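Local coordinates for putative archaeal ammonia monooxygenase subunit B (Candidatus Nitrosocaldus yellowstonii, PDB 4O65), which is probably a subunit of a membrane monooxygenase that oxidises ammonia, and folds here as a cupredoxin domain that binds a copper(II) ion, at residues Q6-S9 with K13-D16; F30-F35 with E149-E154; K44-M49 with A54-V59; A76-F81 with I94-P99. All coordinates share one frame; numbering follows the deposited sequence.

Interaction 1 (Q6-S9 with K13-D16)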
loop_
_atom_site.group_PDB
_atom_site.type_symbol
_atom_site.label_atom_id
_atom_site.label_comp_id
_atom_site.label_asym_id
_atom_site.label_seq_id
_atom_site.Cartn_x
_atom_site.Cartn_y
_atom_site.Cartn_z
ATOM N N GLN A 6 20.353 9.428 6.770
ATOM C CA GLN A 6 18.916 9.172 7.149
ATOM C C GLN A 6 17.917 9.256 5.976
ATOM O O GLN A 6 18.079 10.021 5.015
ATOM C CB GLN A 6 18.442 9.924 8.417
ATOM C CG GLN A 6 16.928 9.918 8.777
ATOM C CD GLN A 6 16.597 8.876 9.859
ATOM O OE1 GLN A 6 15.484 8.837 10.370
ATOM N NE2 GLN A 6 17.550 8.035 10.204
ATOM N N LEU A 7 16.878 8.435 6.059
ATOM C CA LEU A 7 15.986 8.365 4.908
ATOM C C LEU A 7 14.702 9.171 5.103
ATOM O O LEU A 7 13.875 9.232 4.203
ATOM C CB LEU A 7 15.657 6.919 4.589
ATOM C CG LEU A 7 16.889 6.071 4.190
ATOM C CD1 LEU A 7 16.355 4.644 4.089
ATOM C CD2 LEU A 7 17.330 6.585 2.834
ATOM N N GLN A 8 14.544 9.795 6.284
ATOM C CA GLN A 8 13.416 10.724 6.475
ATOM C C GLN A 8 13.681 12.091 5.811
ATOM O O GLN A 8 14.830 12.604 5.829
ATOM C CB GLN A 8 13.203 11.004 7.978
ATOM C CG GLN A 8 12.787 9.722 8.751
ATOM C CD GLN A 8 11.252 9.567 8.872
ATOM O OE1 GLN A 8 10.451 10.312 8.263
ATOM N NE2 GLN A 8 10.834 8.618 9.719
ATOM N N SER A 9 12.614 12.667 5.264
ATOM C CA SER A 9 12.659 14.063 4.858
ATOM C C SER A 9 12.812 14.940 6.097
ATOM O O SER A 9 12.267 14.621 7.155
ATOM C CB SER A 9 11.353 14.420 4.153
ATOM O OG SER A 9 11.329 15.822 3.860
ATOM N N LYS A 13 8.138 14.507 8.659
ATOM C CA LYS A 13 8.610 13.208 9.184
ATOM C C LYS A 13 7.476 12.219 9.166
ATOM O O LYS A 13 6.319 12.584 9.406
ATOM C CB LYS A 13 9.110 13.389 10.631
ATOM C CG LYS A 13 9.875 12.182 11.141
ATOM C CD LYS A 13 10.776 12.489 12.373
ATOM C CE LYS A 13 11.490 11.179 12.720
ATOM N NZ LYS A 13 12.019 11.141 14.106
ATOM N N ILE A 14 7.796 10.963 8.907
ATOM C CA ILE A 14 6.802 9.865 8.959
ATOM C C ILE A 14 7.020 9.228 10.349
ATOM O O ILE A 14 8.098 8.657 10.624
ATOM C CB ILE A 14 7.148 8.848 7.875
ATOM C CG1 ILE A 14 6.928 9.515 6.495
ATOM C CG2 ILE A 14 6.307 7.532 8.034
ATOM C CD1 ILE A 14 7.553 8.630 5.367
ATOM N N GLU A 15 6.050 9.411 11.237
ATOM C CA GLU A 15 6.193 8.966 12.611
ATOM C C GLU A 15 5.178 7.859 12.990
ATOM O O GLU A 15 4.120 7.715 12.337
ATOM C CB GLU A 15 6.008 10.165 13.554
ATOM C CG GLU A 15 7.035 11.301 13.259
ATOM C CD GLU A 15 6.985 12.428 14.282
ATOM O OE1 GLU A 15 6.272 12.309 15.323
ATOM O OE2 GLU A 15 7.638 13.458 14.024
ATOM N N ASP A 16 5.557 7.059 13.998
ATOM C CA ASP A 16 4.608 6.069 14.584
ATOM C C ASP A 16 4.099 5.069 13.555
ATOM O O ASP A 16 2.947 4.626 13.603
ATOM C CB ASP A 16 3.489 6.818 15.252
ATOM C CG ASP A 16 4.041 7.735 16.377
ATOM O OD1 ASP A 16 4.770 7.236 17.210
ATOM O OD2 ASP A 16 3.871 8.917 16.298
#

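Interaction 2 (F30-F35 with E149-E154)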
loop_
_atom_site.group_PDB
_atom_site.type_symbol
_atom_site.label_atom_id
_atom_site.label_comp_id
_atom_site.label_asym_id
_atom_site.label_seq_id
_atom_site.Cartn_x
_atom_site.Cartn_y
_atom_site.Cartn_z
ATOM N N PHE A 30 -5.122 -16.485 -1.578
ATOM C CA PHE A 30 -6.351 -16.280 -0.796
ATOM C C PHE A 30 -7.606 -16.649 -1.601
ATOM O O PHE A 30 -8.485 -17.357 -1.085
ATOM C CB PHE A 30 -6.491 -14.839 -0.295
ATOM C CG PHE A 30 -7.797 -14.616 0.410
ATOM C CD1 PHE A 30 -8.016 -15.140 1.696
ATOM C CD2 PHE A 30 -8.825 -13.887 -0.229
ATOM C CE1 PHE A 30 -9.236 -14.932 2.359
ATOM C CE2 PHE A 30 -10.050 -13.679 0.441
ATOM C CZ PHE A 30 -10.234 -14.192 1.737
ATOM N N ALA A 31 -7.642 -16.245 -2.863
ATOM C CA ALA A 31 -8.775 -16.620 -3.758
ATOM C C ALA A 31 -8.890 -18.128 -3.904
ATOM O O ALA A 31 -9.997 -18.709 -3.844
ATOM C CB ALA A 31 -8.609 -15.970 -5.119
ATOM N N LYS A 32 -7.753 -18.771 -4.127
ATOM C CA LYS A 32 -7.733 -20.237 -4.289
ATOM C C LYS A 32 -8.313 -20.910 -3.027
ATOM O O LYS A 32 -9.117 -21.862 -3.125
ATOM C CB LYS A 32 -6.278 -20.701 -4.579
ATOM C CG LYS A 32 -6.066 -22.217 -4.558
ATOM C CD LYS A 32 -4.641 -22.574 -4.960
ATOM C CE LYS A 32 -4.553 -24.082 -5.215
ATOM N NZ LYS A 32 -3.122 -24.500 -5.341
ATOM N N ARG A 33 -7.866 -20.477 -1.859
ATOM C CA ARG A 33 -8.213 -21.138 -0.569
ATOM C C ARG A 33 -9.701 -20.910 -0.286
ATOM O O ARG A 33 -10.412 -21.781 0.231
ATOM C CB ARG A 33 -7.361 -20.556 0.600
ATOM C CG ARG A 33 -5.908 -21.060 0.488
ATOM C CD ARG A 33 -4.999 -20.626 1.641
ATOM N NE ARG A 33 -3.611 -21.011 1.359
ATOM C CZ ARG A 33 -2.568 -20.873 2.193
ATOM N NH1 ARG A 33 -2.727 -20.389 3.409
ATOM N NH2 ARG A 33 -1.345 -21.240 1.794
ATOM N N THR A 34 -10.191 -19.749 -0.707
ATOM C CA THR A 34 -11.545 -19.283 -0.279
ATOM C C THR A 34 -12.636 -19.685 -1.258
ATOM O O THR A 34 -13.727 -20.128 -0.848
ATOM C CB THR A 34 -11.518 -17.745 -0.165
ATOM O OG1 THR A 34 -10.526 -17.402 0.817
ATOM C CG2 THR A 34 -12.913 -17.187 0.341
ATOM N N PHE A 35 -12.305 -19.534 -2.546
ATOM C CA PHE A 35 -13.227 -19.773 -3.690
ATOM C C PHE A 35 -12.890 -20.970 -4.542
ATOM O O PHE A 35 -13.737 -21.431 -5.275
ATOM C CB PHE A 35 -13.339 -18.518 -4.576
ATOM C CG PHE A 35 -13.910 -17.329 -3.843
ATOM C CD1 PHE A 35 -15.261 -17.256 -3.567
ATOM C CD2 PHE A 35 -13.088 -16.285 -3.448
ATOM C CE1 PHE A 35 -15.827 -16.210 -2.887
ATOM C CE2 PHE A 35 -13.621 -15.208 -2.737
ATOM C CZ PHE A 35 -14.989 -15.138 -2.452
ATOM N N GLU A 149 3.668 -15.466 1.101
ATOM C CA GLU A 149 3.719 -16.820 0.514
ATOM C C GLU A 149 2.563 -17.045 -0.433
ATOM O O GLU A 149 1.544 -16.357 -0.388
ATOM C CB GLU A 149 3.652 -17.870 1.610
ATOM C CG GLU A 149 4.757 -17.707 2.624
ATOM C CD GLU A 149 4.700 -18.797 3.661
ATOM O OE1 GLU A 149 3.786 -18.800 4.515
ATOM O OE2 GLU A 149 5.574 -19.665 3.613
ATOM N N GLY A 150 2.701 -18.043 -1.285
ATOM C CA GLY A 150 1.548 -18.419 -2.111
ATOM C C GLY A 150 1.721 -18.192 -3.589
ATOM O O GLY A 150 2.746 -17.653 -4.051
ATOM N N GLU A 151 0.716 -18.605 -4.354
ATOM C CA GLU A 151 0.897 -18.581 -5.809
ATOM C C GLU A 151 0.896 -17.155 -6.329
ATOM O O GLU A 151 0.233 -16.237 -5.764
ATOM C CB GLU A 151 -0.126 -19.469 -6.514
ATOM C CG GLU A 151 -1.518 -18.926 -6.451
ATOM C CD GLU A 151 -2.547 -19.922 -6.986
ATOM O OE1 GLU A 151 -2.222 -21.111 -7.209
ATOM O OE2 GLU A 151 -3.691 -19.497 -7.176
ATOM N N PRO A 152 1.653 -16.921 -7.408
ATOM C CA PRO A 152 1.673 -15.597 -8.029
ATOM C C PRO A 152 0.282 -15.193 -8.486
ATOM O O PRO A 152 -0.465 -16.033 -8.982
ATOM C CB PRO A 152 2.603 -15.799 -9.261
ATOM C CG PRO A 152 3.476 -16.911 -8.830
ATOM C CD PRO A 152 2.594 -17.868 -8.056
ATOM N N THR A 153 -0.075 -13.929 -8.354
ATOM C CA THR A 153 -1.375 -13.439 -8.800
ATOM C C THR A 153 -1.209 -13.011 -10.277
ATOM O O THR A 153 -0.343 -12.171 -10.623
ATOM C CB THR A 153 -1.865 -12.256 -7.954
ATOM O OG1 THR A 153 -1.809 -12.656 -6.583
ATOM C CG2 THR A 153 -3.306 -11.833 -8.310
ATOM N N GLU A 154 -2.079 -13.538 -11.114
ATOM C CA GLU A 154 -2.060 -13.210 -12.546
ATOM C C GLU A 154 -2.562 -11.794 -12.814
ATOM O O GLU A 154 -3.314 -11.171 -12.015
ATOM C CB GLU A 154 -2.932 -14.228 -13.302
ATOM C CG GLU A 154 -4.427 -13.973 -13.041
ATOM C CD GLU A 154 -5.369 -15.073 -13.534
ATOM O OE1 GLU A 154 -6.331 -14.746 -14.255
ATOM O OE2 GLU A 154 -5.173 -16.263 -13.205
#

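Interaction 3 (K44-M49 with A54-V59)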
loop_
_atom_site.group_PDB
_atom_site.type_symbol
_atom_site.label_atom_id
_atom_site.label_comp_id
_atom_site.label_asym_id
_atom_site.label_seq_id
_atom_site.Cartn_x
_atom_site.Cartn_y
_atom_site.Cartn_z
ATOM N N LYS A 44 -11.782 -10.421 -8.533
ATOM C CA LYS A 44 -12.778 -9.348 -8.286
ATOM C C LYS A 44 -13.730 -9.585 -7.114
ATOM O O LYS A 44 -14.111 -8.646 -6.432
ATOM C CB LYS A 44 -13.583 -9.044 -9.568
ATOM C CG LYS A 44 -12.680 -8.531 -10.681
ATOM C CD LYS A 44 -13.491 -8.245 -11.925
ATOM C CE LYS A 44 -12.748 -7.242 -12.812
ATOM N NZ LYS A 44 -13.302 -7.240 -14.209
ATOM N N GLN A 45 -14.055 -10.841 -6.818
ATOM C CA GLN A 45 -14.843 -11.152 -5.643
ATOM C C GLN A 45 -13.999 -10.864 -4.375
ATOM O O GLN A 45 -14.560 -10.463 -3.353
ATOM C CB GLN A 45 -15.251 -12.607 -5.613
ATOM C CG GLN A 45 -16.159 -12.974 -6.790
ATOM C CD GLN A 45 -16.545 -14.432 -6.727
ATOM O OE1 GLN A 45 -15.896 -15.274 -7.321
ATOM N NE2 GLN A 45 -17.558 -14.733 -5.936
ATOM N N VAL A 46 -12.710 -11.138 -4.454
ATOM C CA VAL A 46 -11.833 -10.839 -3.281
ATOM C C VAL A 46 -11.804 -9.296 -3.137
ATOM O O VAL A 46 -11.956 -8.710 -2.007
ATOM C CB VAL A 46 -10.402 -11.372 -3.491
ATOM C CG1 VAL A 46 -9.478 -10.847 -2.372
ATOM C CG2 VAL A 46 -10.408 -12.909 -3.503
ATOM N N ASP A 47 -11.616 -8.615 -4.261
ATOM C CA ASP A 47 -11.572 -7.118 -4.209
ATOM C C ASP A 47 -12.812 -6.524 -3.570
ATOM O O ASP A 47 -12.723 -5.486 -2.841
ATOM C CB ASP A 47 -11.441 -6.470 -5.613
ATOM C CG ASP A 47 -10.146 -6.766 -6.291
ATOM O OD1 ASP A 47 -9.152 -7.123 -5.650
ATOM O OD2 ASP A 47 -10.131 -6.642 -7.533
ATOM N N ALA A 48 -13.959 -7.147 -3.808
ATOM C CA ALA A 48 -15.223 -6.716 -3.244
ATOM C C ALA A 48 -15.249 -6.734 -1.704
ATOM O O ALA A 48 -16.037 -6.009 -1.070
ATOM C CB ALA A 48 -16.389 -7.538 -3.849
ATOM N N MET A 49 -14.369 -7.526 -1.082
ATOM C CA MET A 49 -14.282 -7.541 0.378
ATOM C C MET A 49 -13.679 -6.240 0.927
ATOM O O MET A 49 -13.816 -5.952 2.138
ATOM C CB MET A 49 -13.465 -8.748 0.847
ATOM C CG MET A 49 -14.140 -10.046 0.391
ATOM S SD MET A 49 -13.072 -11.396 0.888
ATOM C CE MET A 49 -13.903 -12.862 0.215
ATOM N N ALA A 54 -8.899 -9.087 8.574
ATOM C CA ALA A 54 -9.345 -10.197 9.421
ATOM C C ALA A 54 -9.912 -11.320 8.581
ATOM O O ALA A 54 -9.768 -12.499 8.937
ATOM C CB ALA A 54 -10.378 -9.735 10.463
ATOM N N ARG A 55 -10.547 -10.952 7.478
ATOM C CA ARG A 55 -11.100 -11.930 6.516
ATOM C C ARG A 55 -10.054 -12.319 5.451
ATOM O O ARG A 55 -9.918 -13.497 5.102
ATOM C CB ARG A 55 -12.337 -11.340 5.879
ATOM C CG ARG A 55 -13.068 -12.304 4.925
ATOM C CD ARG A 55 -14.385 -11.773 4.416
ATOM N NE ARG A 55 -15.535 -12.205 5.227
ATOM C CZ ARG A 55 -16.171 -11.372 6.029
ATOM N NH1 ARG A 55 -17.209 -11.752 6.739
ATOM N NH2 ARG A 55 -15.752 -10.125 6.076
ATOM N N ARG A 56 -9.360 -11.328 4.914
ATOM C CA ARG A 56 -8.456 -11.512 3.750
ATOM C C ARG A 56 -7.032 -11.637 4.227
ATOM O O ARG A 56 -6.451 -10.651 4.739
ATOM C CB ARG A 56 -8.527 -10.211 2.916
ATOM C CG ARG A 56 -9.738 -10.135 2.035
ATOM C CD ARG A 56 -9.704 -8.840 1.244
ATOM N NE ARG A 56 -8.569 -8.817 0.285
ATOM C CZ ARG A 56 -8.458 -7.923 -0.668
ATOM N NH1 ARG A 56 -9.370 -6.935 -0.740
ATOM N NH2 ARG A 56 -7.445 -7.987 -1.556
ATOM N N GLN A 57 -6.395 -12.768 3.938
ATOM C CA GLN A 57 -5.039 -13.012 4.435
ATOM C C GLN A 57 -3.992 -12.394 3.504
ATOM O O GLN A 57 -2.815 -12.539 3.774
ATOM C CB GLN A 57 -4.729 -14.525 4.525
ATOM C CG GLN A 57 -5.156 -15.097 5.870
ATOM C CD GLN A 57 -6.641 -15.221 5.895
ATOM O OE1 GLN A 57 -7.216 -15.876 5.046
ATOM N NE2 GLN A 57 -7.285 -14.614 6.927
ATOM N N ASP A 58 -4.426 -11.658 2.487
ATOM C CA ASP A 58 -3.499 -10.960 1.599
ATOM C C ASP A 58 -3.360 -9.456 1.902
ATOM O O ASP A 58 -2.632 -8.738 1.169
ATOM C CB ASP A 58 -3.956 -11.111 0.108
ATOM C CG ASP A 58 -5.283 -10.475 -0.153
ATOM O OD1 ASP A 58 -6.222 -10.648 0.704
ATOM O OD2 ASP A 58 -5.425 -9.854 -1.231
ATOM N N VAL A 59 -4.039 -8.988 2.954
ATOM C CA VAL A 59 -4.149 -7.546 3.168
ATOM C C VAL A 59 -3.211 -7.066 4.272
ATOM O O VAL A 59 -3.139 -7.649 5.355
ATOM C CB VAL A 59 -5.605 -7.141 3.460
ATOM C CG1 VAL A 59 -5.705 -5.696 3.953
ATOM C CG2 VAL A 59 -6.444 -7.367 2.209
HETATM O O HOH W 1 -7.911 -5.987 -3.557
HETATM O O HOH W 2 -10.384 -4.297 -2.376
HETATM O O HOH W 3 -15.208 -7.762 3.864
#

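Interaction 4 (A76-F81 with I94-P99)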
loop_
_atom_site.group_PDB
_atom_site.type_symbol
_atom_site.label_atom_id
_atom_site.label_comp_id
_atom_site.label_asym_id
_atom_site.label_seq_id
_atom_site.Cartn_x
_atom_site.Cartn_y
_atom_site.Cartn_z
ATOM N N ALA A 76 1.356 16.621 -0.975
ATOM C CA ALA A 76 2.043 15.331 -0.901
ATOM C C ALA A 76 1.182 14.166 -1.363
ATOM O O ALA A 76 -0.054 14.252 -1.423
ATOM C CB ALA A 76 2.519 15.111 0.533
ATOM N N TRP A 77 1.853 13.046 -1.685
ATOM C CA TRP A 77 1.165 11.769 -1.883
ATOM C C TRP A 77 1.983 10.663 -1.221
ATOM O O TRP A 77 3.182 10.843 -0.910
ATOM C CB TRP A 77 0.949 11.484 -3.363
ATOM C CG TRP A 77 2.193 11.445 -4.219
ATOM C CD1 TRP A 77 2.890 10.319 -4.673
ATOM C CD2 TRP A 77 2.865 12.591 -4.816
ATOM N NE1 TRP A 77 3.963 10.707 -5.452
ATOM C CE2 TRP A 77 3.985 12.063 -5.581
ATOM C CE3 TRP A 77 2.682 13.978 -4.747
ATOM C CZ2 TRP A 77 4.874 12.905 -6.261
ATOM C CZ3 TRP A 77 3.587 14.811 -5.438
ATOM C CH2 TRP A 77 4.645 14.272 -6.178
ATOM N N ILE A 78 1.301 9.550 -0.931
ATOM C CA ILE A 78 1.881 8.514 -0.146
ATOM C C ILE A 78 1.817 7.175 -0.872
ATOM O O ILE A 78 0.890 6.931 -1.637
ATOM C CB ILE A 78 1.136 8.483 1.199
ATOM C CG1 ILE A 78 1.811 7.572 2.193
ATOM C CG2 ILE A 78 -0.378 8.167 1.054
ATOM C CD1 ILE A 78 1.463 8.138 3.576
ATOM N N SER A 79 2.825 6.330 -0.676
ATOM C CA SER A 79 2.831 5.052 -1.327
ATOM C C SER A 79 3.611 4.095 -0.445
ATOM O O SER A 79 4.040 4.492 0.632
ATOM C CB SER A 79 3.428 5.149 -2.724
ATOM O OG SER A 79 4.751 5.666 -2.698
ATOM N N LEU A 80 3.786 2.865 -0.928
ATOM C CA LEU A 80 4.587 1.865 -0.186
ATOM C C LEU A 80 5.806 1.571 -1.025
ATOM O O LEU A 80 5.704 1.189 -2.246
ATOM C CB LEU A 80 3.760 0.607 0.084
ATOM C CG LEU A 80 4.445 -0.411 1.000
ATOM C CD1 LEU A 80 4.310 0.033 2.440
ATOM C CD2 LEU A 80 3.853 -1.791 0.766
ATOM N N PHE A 81 6.966 1.731 -0.410
ATOM C CA PHE A 81 8.247 1.395 -1.044
ATOM C C PHE A 81 8.647 -0.011 -0.663
ATOM O O PHE A 81 8.709 -0.315 0.515
ATOM C CB PHE A 81 9.333 2.389 -0.591
ATOM C CG PHE A 81 10.723 2.044 -1.086
ATOM C CD1 PHE A 81 11.015 2.048 -2.455
ATOM C CD2 PHE A 81 11.696 1.684 -0.183
ATOM C CE1 PHE A 81 12.303 1.730 -2.897
ATOM C CE2 PHE A 81 12.997 1.375 -0.607
ATOM C CZ PHE A 81 13.287 1.417 -1.954
ATOM N N ILE A 94 -5.514 -0.831 -2.016
ATOM C CA ILE A 94 -6.919 -1.038 -1.795
ATOM C C ILE A 94 -7.515 0.324 -1.416
ATOM O O ILE A 94 -8.587 0.688 -1.921
ATOM C CB ILE A 94 -7.200 -2.070 -0.681
ATOM C CG1 ILE A 94 -6.756 -3.464 -1.145
ATOM C CG2 ILE A 94 -8.691 -2.008 -0.235
ATOM C CD1 ILE A 94 -6.639 -4.472 -0.004
ATOM N N SER A 95 -6.853 1.050 -0.502
ATOM C CA SER A 95 -7.351 2.307 -0.060
ATOM C C SER A 95 -6.239 3.128 0.602
ATOM O O SER A 95 -5.179 2.620 0.987
ATOM C CB SER A 95 -8.553 2.149 0.895
ATOM O OG SER A 95 -8.166 1.547 2.133
ATOM N N ARG A 96 -6.480 4.429 0.646
ATOM C CA ARG A 96 -5.533 5.372 1.283
ATOM C C ARG A 96 -6.326 6.381 2.063
ATOM O O ARG A 96 -7.425 6.818 1.625
ATOM C CB ARG A 96 -4.757 6.191 0.257
ATOM C CG ARG A 96 -3.668 5.490 -0.511
ATOM C CD ARG A 96 -3.350 6.432 -1.671
ATOM N NE ARG A 96 -2.020 6.201 -2.222
ATOM C CZ ARG A 96 -1.784 5.428 -3.281
ATOM N NH1 ARG A 96 -2.802 4.813 -3.898
ATOM N NH2 ARG A 96 -0.541 5.279 -3.730
ATOM N N ASP A 97 -5.778 6.796 3.215
ATOM C CA ASP A 97 -6.311 7.962 3.920
ATOM C C ASP A 97 -5.085 8.778 4.295
ATOM O O ASP A 97 -4.135 8.197 4.816
ATOM C CB ASP A 97 -7.028 7.494 5.179
ATOM C CG ASP A 97 -7.731 8.621 5.910
ATOM O OD1 ASP A 97 -8.282 9.542 5.274
ATOM O OD2 ASP A 97 -7.715 8.580 7.148
ATOM N N PRO A 98 -5.057 10.085 3.977
ATOM C CA PRO A 98 -6.077 10.882 3.221
ATOM C C PRO A 98 -6.394 10.249 1.847
ATOM O O PRO A 98 -5.533 9.607 1.261
ATOM C CB PRO A 98 -5.337 12.195 2.959
ATOM C CG PRO A 98 -4.391 12.322 4.108
ATOM C CD PRO A 98 -3.880 10.904 4.302
ATOM N N PRO A 99 -7.618 10.452 1.327
ATOM C CA PRO A 99 -8.036 9.810 0.059
ATOM C C PRO A 99 -7.598 10.448 -1.276
ATOM O O PRO A 99 -7.590 9.756 -2.295
ATOM C CB PRO A 99 -9.575 9.838 0.165
ATOM C CG PRO A 99 -9.859 11.048 0.975
ATOM C CD PRO A 99 -8.759 11.094 2.019
#

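Interaction 1 (Q6-S9 with K13-D16)
The carboxamide of Gln8 pairs with the main chain of Ile14 through both of its polar atoms. OE1 of Gln8 accepts the amide N of Ile14 at 2.8 Å in an almost perfectly straight bond (178° at the hydrogen), although the donor stands slightly tilted from the carbonyl plane. NE2 of Gln8 returns a bond of 2.9 Å to Ile14 O, arriving in the carbonyl plane on a lone pair and staying close to the plane of its own amide. Held at both ends, the flat amide cannot easily turn over, and its orientation is set by the backbone it reads. The pairing copies the two bonds that a neighbouring strand would supply: strand 12-19 is an outermost strand of its four-stranded sheet, and its other edge is joined to strand 59-68 by backbone bonds from Lys13 to Val67 and from Glu15 to Arg65. The Gln8 chain turns sharply at its second torsion (chi2 -93°) to present the amide edge-on. The extended aliphatic chain of Lys13 crosses the Gln8 side chain at about a right angle, with CG 3.5 Å from Gln8 OE1, while CB of Ile14 lies 3.6 Å from the same oxygen. Further out, the side chain of Ile14 packs on Thr129 and Leu131 of strand 123-133, about 7 Å from the side chain of the copper ligand His128.

Interaction 2 (F30-F35 with E149-E154)
Lys32 and Glu151 meet at the surface, their chains crossing at about a right angle. In Lys32, CG anti to the backbone N (chi1 171°) and the straight chain beyond it carry the side chain across the carboxylate and bring CD, not NZ, nearest to it. The closest approach is therefore made by a methylene: CD of Lys32 lies 3.6 Å from OE1 of Glu151, and CB of Lys32 lies 3.9 Å from OE2 of Glu151. Glu151 places its CG between its own backbone N and carbonyl carbon (chi1 70°) and is extended from there, which carries the carboxylate across to the helix. Its OE2 is bound by the hydroxyl of Ser38, beyond the helix, while Glu29 OE2, on the helix, binds its backbone N and holds the loop. The contact lies away from the copper site and joins helix 27-35 to the loop that follows the final strand, 137-149. Between NZ of Lys32 and OE1 of Glu151 the distance is 4.0 Å, a long salt bridge: attraction between the charges is probably modest and loosely directed, with the serine giving the carboxylate its more definite partner.

Interaction 3 (K44-M49 with A54-V59)
Met49 packs on the aliphatic part of Arg56, and Val46 on its guanidinium. SD of Met49 touches both arginines of the loop, meeting CG of Arg56 at 3.7 Å and CD of Arg55 at 3.8 Å. CG1 of Val46, set anti to its backbone N (chi1 171°), lies over one face of the Arg56 guanidinium and CG2 of Val59 over the opposite face, both methyls offset toward the rim. The ionic contacts run in its plane: Arg56 grips Asp58 side-on, NE giving a 3.0 Å bond to OD1 and NH2 a 2.8 Å bond to OD2, both on the syn side of the carboxylate and nearly straight. This two-pronged salt bridge fixes the rotation of a buried charge, and Asp58 OD2 is bound in addition by Ser118 OG. Water supplies the third kind of contact. One molecule donates to Asp47 OD1 and accepts from Arg56 NH2 at 2.9 Å, and a second links Asp47 O to Arg56 NH1; Asp47 OD1 also forms a salt bridge to Lys27. The whole joins the end of helix 40-47 to the loop entering strand 59-68, with Phe35 of helix 27-35 on Met49 and Ile94 of strand 91-97 against Arg56.

Interaction 4 (A76-F81 with I94-P99)
Arg96 reaches across to the main chain of Ile78 and gives it two donors at once. NH2 of Arg96 lies 3.0 Å from Ile78 O and NE of Arg96 lies 3.1 Å from the same oxygen, with neither bond straight (148° and 149° at the hydrogen), because two N-H groups converge on one acceptor. The carbonyl oxygen lies in the guanidinium plane at its edge. Relative to the carbonyl the two bonds differ: NH2 arrives in the carbonyl plane, whereas NE is tilted from it. The extended run from CG to NE of Arg96 carries the group over, and the Ile78 side chain slides past it in the opposite direction, bringing CG2 of Ile78 to 4.2 Å from NE of Arg96. CB of Ser79 also sits near the edge of the group, 4.1 Å from NH2 of Arg96. The charge has a second partner in the ring of Phe93, through a cation-pi contact. Along strand 74-81, Trp77 and Ser79 bond by their backbones to Asn132 and Gln130 of strand 123-133, while Ala76 pairs with Phe103, so the double grip on Ile78 O supplements ordinary strand pairing. Ile94 and Ser95, just before Arg96, form a classic beta bulge opposite Cys116. An arginine from the edge strand 91-97 of one sheet thus binds a carbonyl of the other, tying together the two sheets of a cupredoxin beta sandwich.

Overall arrangement
From the N terminus, interaction 1 closes first, a short loop that folds the leading residues back onto strand 12-19, the edge of the four-stranded sheet. Interaction 2 then opens on helix 27-35 and closes 114 residues later, beyond strand 137-149, so that most of the domain, though not strands 12-19 and 23-25, lies within its span. Interactions 3 and 4 are nested there in series: interaction 3 closes the short connection after helix 40-47, and interaction 4 joins the two sheets. Interactions 2 and 3 touch, Phe30 and Phe35 packing on Val46 and Met49, while Ile94 meets Val59 to link interactions 3 and 4. Interaction 1 stands apart from interaction 2, their centres about 34 Å from each other.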